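Local coordinates for protein putative sesquiterpene cyclase (Kitasatospora setae, PDB 4MC3) that catalyses the 1,11-cyclization of farnesyl diphosphate, with water, to the sesquiterpene alcohol (2Z,6E)-hedycaryol, using magnesium ions as cofactor, at residues I217-D222 and D255-L260; T240-A245 and Q251-Q256. All blocks are in the same frame, centred on the assembly; numbering follows the deposited sequence.

Interactions 1 and 2 use overlapping parts of helix 250-282, share D255 and Q256, and have centres about 10 Å apart. They touch directly where V257 CG2 of interaction 1 lies 3.8 Å from I242 CD1 of interaction 2, giving one apolar seam, with no hydrogen bond across either contact. Interaction 1 is nearer the active site: I217 and N221 on segment 217-222 touch the bound nerolidol, while the L219 side chain, which turns to the outer helix, is about 11 Å from that ligand. Interaction 2 is more peripheral, with the I242 side chain about 12 Å from that of R175, a probable substrate-binding residue.

Interaction 1: residues I217-D222 and D255-L260; sequences IALVND and DQVAVL
V257 holds CG1 opposite its own nitrogen (chi1 171°), which brings that methyl to L219 CB, while L219, with CG opposite its carbonyl carbon (chi1 -72°), carries CD1 to L260. The CA atoms of L219 and V257, 7.0 Å apart, are the nearest pair between the segments. V257 CG1 lies 4.2 Å from L219 CB and 4.1 Å from L219 O, so it rests against the base of the leucine rather than its end. The leucine's far branch serves the second partner: CD1 of L219 is 3.9 Å from CD1 of L260, the two side chains crossing at a slant, and 4.2 Å from L260 CB. All these are van der Waals contacts, and about 157 Å² is buried. D222 of the NSE motif, one turn on, directs its carboxylate not to segment 255-260 but to R175 (a salt bridge through OD1) and, at OD2, to Y171 OH and A238 N; N221, probably a magnesium ligand, donates from ND2 to H310. In the all-helical class I terpene synthase fold, the contact joins pocket-lining helix 204-225 to outer helix 250-282. L219 also packs on V261 and Q264, and helix 238-246 packs alongside, with A238 on L219 and V239 on V257.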
loop_
_atom_site.group_PDB
_atom_site.type_symbol
_atom_site.label_atom_id
_atom_site.label_comp_id
_atom_site.label_asym_id
_atom_site.label_seq_id
_atom_site.Cartn_x
_atom_site.Cartn_y
_atom_site.Cartn_z
ATOM N N ILE A 217 -2.933 4.729 7.673
ATOM C CA ILE A 217 -3.303 3.365 7.483
ATOM C C ILE A 217 -2.353 2.466 8.218
ATOM O O ILE A 217 -2.760 1.491 8.874
ATOM C CB ILE A 217 -3.373 3.075 5.956
ATOM C CG1 ILE A 217 -4.542 3.857 5.336
ATOM C CG2 ILE A 217 -3.468 1.617 5.668
ATOM C CD1 ILE A 217 -4.512 3.953 3.823
ATOM N N ALA A 218 -1.051 2.686 8.047
ATOM C CA ALA A 218 -0.052 1.827 8.684
ATOM C C ALA A 218 -0.050 1.901 10.181
ATOM O O ALA A 218 0.115 0.849 10.848
ATOM C CB ALA A 218 1.329 2.145 8.188
ATOM N N LEU A 219 -0.240 3.096 10.731
ATOM C CA LEU A 219 -0.204 3.269 12.172
ATOM C C LEU A 219 -1.458 2.647 12.812
ATOM O O LEU A 219 -1.381 2.056 13.903
ATOM C CB LEU A 219 -0.079 4.737 12.539
ATOM C CG LEU A 219 1.287 5.338 12.257
ATOM C CD1 LEU A 219 1.253 6.833 12.286
ATOM C CD2 LEU A 219 2.339 4.806 13.217
ATOM N N VAL A 220 -2.600 2.778 12.134
ATOM C CA VAL A 220 -3.813 2.094 12.615
ATOM C C VAL A 220 -3.549 0.585 12.591
ATOM O O VAL A 220 -3.855 -0.116 13.575
ATOM C CB VAL A 220 -5.049 2.506 11.784
ATOM C CG1 VAL A 220 -6.225 1.548 12.012
ATOM C CG2 VAL A 220 -5.374 3.942 12.095
ATOM N N ASN A 221 -2.992 0.065 11.492
ATOM C CA ASN A 221 -2.569 -1.353 11.382
ATOM C C ASN A 221 -1.666 -1.742 12.560
ATOM O O ASN A 221 -1.878 -2.779 13.160
ATOM C CB ASN A 221 -1.926 -1.676 10.020
ATOM C CG ASN A 221 -1.382 -3.098 9.913
ATOM O OD1 ASN A 221 -0.264 -3.384 10.351
ATOM N ND2 ASN A 221 -2.147 -3.990 9.278
ATOM N N ASP A 222 -0.708 -0.895 12.922
ATOM C CA ASP A 222 0.232 -1.199 13.993
ATOM C C ASP A 222 -0.530 -1.392 15.314
ATOM O O ASP A 222 -0.225 -2.298 16.088
ATOM C CB ASP A 222 1.288 -0.095 14.162
ATOM C CG ASP A 222 2.371 -0.104 13.123
ATOM O OD1 ASP A 222 2.348 -0.891 12.160
ATOM O OD2 ASP A 222 3.308 0.736 13.276
ATOM N N ASP A 255 -1.742 5.388 23.156
ATOM C CA ASP A 255 -2.358 6.714 23.140
ATOM C C ASP A 255 -1.494 7.699 22.357
ATOM O O ASP A 255 -1.996 8.559 21.657
ATOM C CB ASP A 255 -2.592 7.215 24.574
ATOM C CG ASP A 255 -3.616 6.370 25.358
ATOM O OD1 ASP A 255 -4.309 5.521 24.744
ATOM O OD2 ASP A 255 -3.738 6.566 26.601
ATOM N N GLN A 256 -0.186 7.557 22.463
ATOM C CA GLN A 256 0.734 8.373 21.699
ATOM C C GLN A 256 0.682 8.097 20.183
ATOM O O GLN A 256 0.805 9.032 19.376
ATOM C CB GLN A 256 2.126 8.220 22.249
ATOM C CG GLN A 256 2.200 8.836 23.652
ATOM C CD GLN A 256 3.548 8.658 24.298
ATOM O OE1 GLN A 256 3.750 7.755 25.136
ATOM N NE2 GLN A 256 4.494 9.477 23.880
ATOM N N VAL A 257 0.527 6.826 19.808
ATOM C CA VAL A 257 0.322 6.486 18.402
ATOM C C VAL A 257 -1.018 7.089 17.902
ATOM O O VAL A 257 -1.071 7.613 16.779
ATOM C CB VAL A 257 0.430 4.974 18.140
ATOM C CG1 VAL A 257 -0.008 4.641 16.716
ATOM C CG2 VAL A 257 1.841 4.483 18.416
ATOM N N ALA A 258 -2.070 7.052 18.733
ATOM C CA ALA A 258 -3.358 7.690 18.379
ATOM C C ALA A 258 -3.172 9.178 18.073
ATOM O O ALA A 258 -3.797 9.727 17.159
ATOM C CB ALA A 258 -4.391 7.502 19.495
ATOM N N VAL A 259 -2.306 9.858 18.813
ATOM C CA VAL A 259 -2.045 11.278 18.540
ATOM C C VAL A 259 -1.355 11.441 17.165
ATOM O O VAL A 259 -1.662 12.335 16.354
ATOM C CB VAL A 259 -1.197 11.894 19.661
ATOM C CG1 VAL A 259 -0.665 13.266 19.268
ATOM C CG2 VAL A 259 -2.008 11.956 20.957
ATOM N N LEU A 260 -0.424 10.552 16.891
ATOM C CA LEU A 260 0.248 10.528 15.575
ATOM C C LEU A 260 -0.718 10.274 14.441
ATOM O O LEU A 260 -0.590 10.881 13.372
ATOM C CB LEU A 260 1.362 9.478 15.508
ATOM C CG LEU A 260 2.818 9.851 15.313
ATOM C CD1 LEU A 260 3.561 8.600 14.879
ATOM C CD2 LEU A 260 3.013 10.943 14.291
#

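Interaction 2: residues T240-A245 and Q251-Q256; sequences TIIREA and QEAVDQ
R243 and A253 mark the closest backbone approach, CA to CA 5.3 Å, where segments 240-245 and 251-256 run at 128° to one another with axes 8.5 Å apart. The small A253 side chain is consistent with this close spacing: its methyl, CB, faces the other helix and sits 3.8 Å from R243 N and 3.9 Å from R243 CB. Within the two segments, R243 meets A253 through this N and CB. With CG opposite the backbone nitrogen (chi1 -168°) and a bend farther along, its chain leads away, and NH1 reaches E244 OE2 at 3.4 Å in a salt bridge on its own helix. I242 supplies the branched apolar group: CG2 is 4.2 Å from A253 CB and packs against the end of Q256, 4.0 Å from its CD, so the methyl touches both, in directions roughly at right angles. No hydrogen bond links the segments, which bury about 175 Å² together. On the outer helix, Q251 NE2 donates to D255 OD1 at 2.9 Å and 161°, arriving on the syn side but tilted out of the carboxylate plane; Q251 OE1 takes a bond from E5 N. E252 OE1 accepts from S249 N, the side-chain half of a capping box at the start of helix 250-282. The contact packs two consecutive helices, 238-246 and 250-282, joined by a short turn, with I241 of helix 238-246 packing on L168 and Y171 of helix 168-178.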
loop_
_atom_site.group_PDB
_atom_site.type_symbol
_atom_site.label_atom_id
_atom_site.label_comp_id
_atom_site.label_asym_id
_atom_site.label_seq_id
_atom_site.Cartn_x
_atom_site.Cartn_y
_atom_site.Cartn_z
ATOM N N THR A 240 5.308 -0.422 19.869
ATOM C CA THR A 240 6.470 -1.046 20.509
ATOM C C THR A 240 7.665 -0.109 20.557
ATOM O O THR A 240 8.371 -0.067 21.541
ATOM C CB THR A 240 6.825 -2.353 19.760
ATOM O OG1 THR A 240 5.646 -3.157 19.749
ATOM C CG2 THR A 240 7.959 -3.093 20.420
ATOM N N ILE A 241 7.925 0.587 19.455
ATOM C CA ILE A 241 9.059 1.480 19.354
ATOM C C ILE A 241 8.976 2.579 20.419
ATOM O O ILE A 241 9.983 2.901 21.071
ATOM C CB ILE A 241 9.185 2.048 17.940
ATOM C CG1 ILE A 241 9.676 0.938 16.982
ATOM C CG2 ILE A 241 10.114 3.236 17.907
ATOM C CD1 ILE A 241 9.490 1.247 15.500
ATOM N N ILE A 242 7.806 3.168 20.570
ATOM C CA ILE A 242 7.582 4.223 21.587
ATOM C C ILE A 242 7.701 3.632 22.998
ATOM O O ILE A 242 8.427 4.177 23.844
ATOM C CB ILE A 242 6.240 4.948 21.379
ATOM C CG1 ILE A 242 6.290 5.737 20.042
ATOM C CG2 ILE A 242 5.893 5.855 22.569
ATOM C CD1 ILE A 242 4.946 6.268 19.593
ATOM N N ARG A 243 6.999 2.521 23.250
ATOM C CA ARG A 243 7.042 1.862 24.547
ATOM C C ARG A 243 8.474 1.535 24.978
ATOM O O ARG A 243 8.854 1.814 26.123
ATOM C CB ARG A 243 6.191 0.576 24.516
ATOM C CG ARG A 243 5.921 -0.060 25.879
ATOM C CD ARG A 243 5.146 -1.353 25.716
ATOM N NE ARG A 243 5.811 -2.315 24.828
ATOM C CZ ARG A 243 6.859 -3.071 25.160
ATOM N NH1 ARG A 243 7.399 -2.994 26.375
ATOM N NH2 ARG A 243 7.375 -3.911 24.263
ATOM N N GLU A 244 9.267 0.961 24.091
ATOM C CA GLU A 244 10.612 0.505 24.445
ATOM C C GLU A 244 11.600 1.660 24.595
ATOM O O GLU A 244 12.554 1.581 25.368
ATOM C CB GLU A 244 11.152 -0.505 23.419
ATOM C CG GLU A 244 10.341 -1.793 23.282
ATOM C CD GLU A 244 10.777 -2.918 24.196
ATOM O OE1 GLU A 244 11.224 -3.962 23.668
ATOM O OE2 GLU A 244 10.658 -2.767 25.431
ATOM N N ALA A 245 11.403 2.709 23.818
ATOM C CA ALA A 245 12.229 3.915 23.919
ATOM C C ALA A 245 11.976 4.683 25.215
ATOM O O ALA A 245 12.934 5.198 25.828
ATOM C CB ALA A 245 11.956 4.819 22.732
ATOM N N GLN A 251 -0.708 0.996 27.077
ATOM C CA GLN A 251 -1.754 1.975 26.845
ATOM C C GLN A 251 -1.223 3.376 26.564
ATOM O O GLN A 251 -1.756 4.081 25.704
ATOM C CB GLN A 251 -2.696 2.058 28.043
ATOM C CG GLN A 251 -3.912 2.925 27.770
ATOM C CD GLN A 251 -4.877 2.249 26.825
ATOM O OE1 GLN A 251 -5.413 1.192 27.141
ATOM N NE2 GLN A 251 -5.084 2.836 25.642
ATOM N N GLU A 252 -0.197 3.786 27.299
ATOM C CA GLU A 252 0.410 5.076 27.090
ATOM C C GLU A 252 1.050 5.143 25.693
ATOM O O GLU A 252 0.963 6.150 25.033
ATOM C CB GLU A 252 1.443 5.383 28.160
ATOM C CG GLU A 252 0.794 5.748 29.500
ATOM C CD GLU A 252 1.770 5.781 30.670
ATOM O OE1 GLU A 252 2.726 4.958 30.711
ATOM O OE2 GLU A 252 1.563 6.637 31.562
ATOM N N ALA A 253 1.708 4.078 25.264
ATOM C CA ALA A 253 2.306 4.068 23.920
ATOM C C ALA A 253 1.228 4.094 22.828
ATOM O O ALA A 253 1.388 4.772 21.801
ATOM C CB ALA A 253 3.208 2.892 23.745
ATOM N N VAL A 254 0.157 3.329 23.034
ATOM C CA VAL A 254 -0.998 3.328 22.142
ATOM C C VAL A 254 -1.591 4.718 22.027
ATOM O O VAL A 254 -1.948 5.174 20.913
ATOM C CB VAL A 254 -2.082 2.313 22.580
ATOM C CG1 VAL A 254 -3.411 2.556 21.857
ATOM C CG2 VAL A 254 -1.602 0.900 22.305
ATOM N N ASP A 255 -1.742 5.388 23.156
ATOM C CA ASP A 255 -2.358 6.714 23.140
ATOM C C ASP A 255 -1.494 7.699 22.357
ATOM O O ASP A 255 -1.996 8.559 21.657
ATOM C CB ASP A 255 -2.592 7.215 24.574
ATOM C CG ASP A 255 -3.616 6.370 25.358
ATOM O OD1 ASP A 255 -4.309 5.521 24.744
ATOM O OD2 ASP A 255 -3.738 6.566 26.601
ATOM N N GLN A 256 -0.186 7.557 22.463
ATOM C CA GLN A 256 0.734 8.373 21.699
ATOM C C GLN A 256 0.682 8.097 20.183
ATOM O O GLN A 256 0.805 9.032 19.376
ATOM C CB GLN A 256 2.126 8.220 22.249
ATOM C CG GLN A 256 2.200 8.836 23.652
ATOM C CD GLN A 256 3.548 8.658 24.298
ATOM O OE1 GLN A 256 3.750 7.755 25.136
ATOM N NE2 GLN A 256 4.494 9.477 23.880
#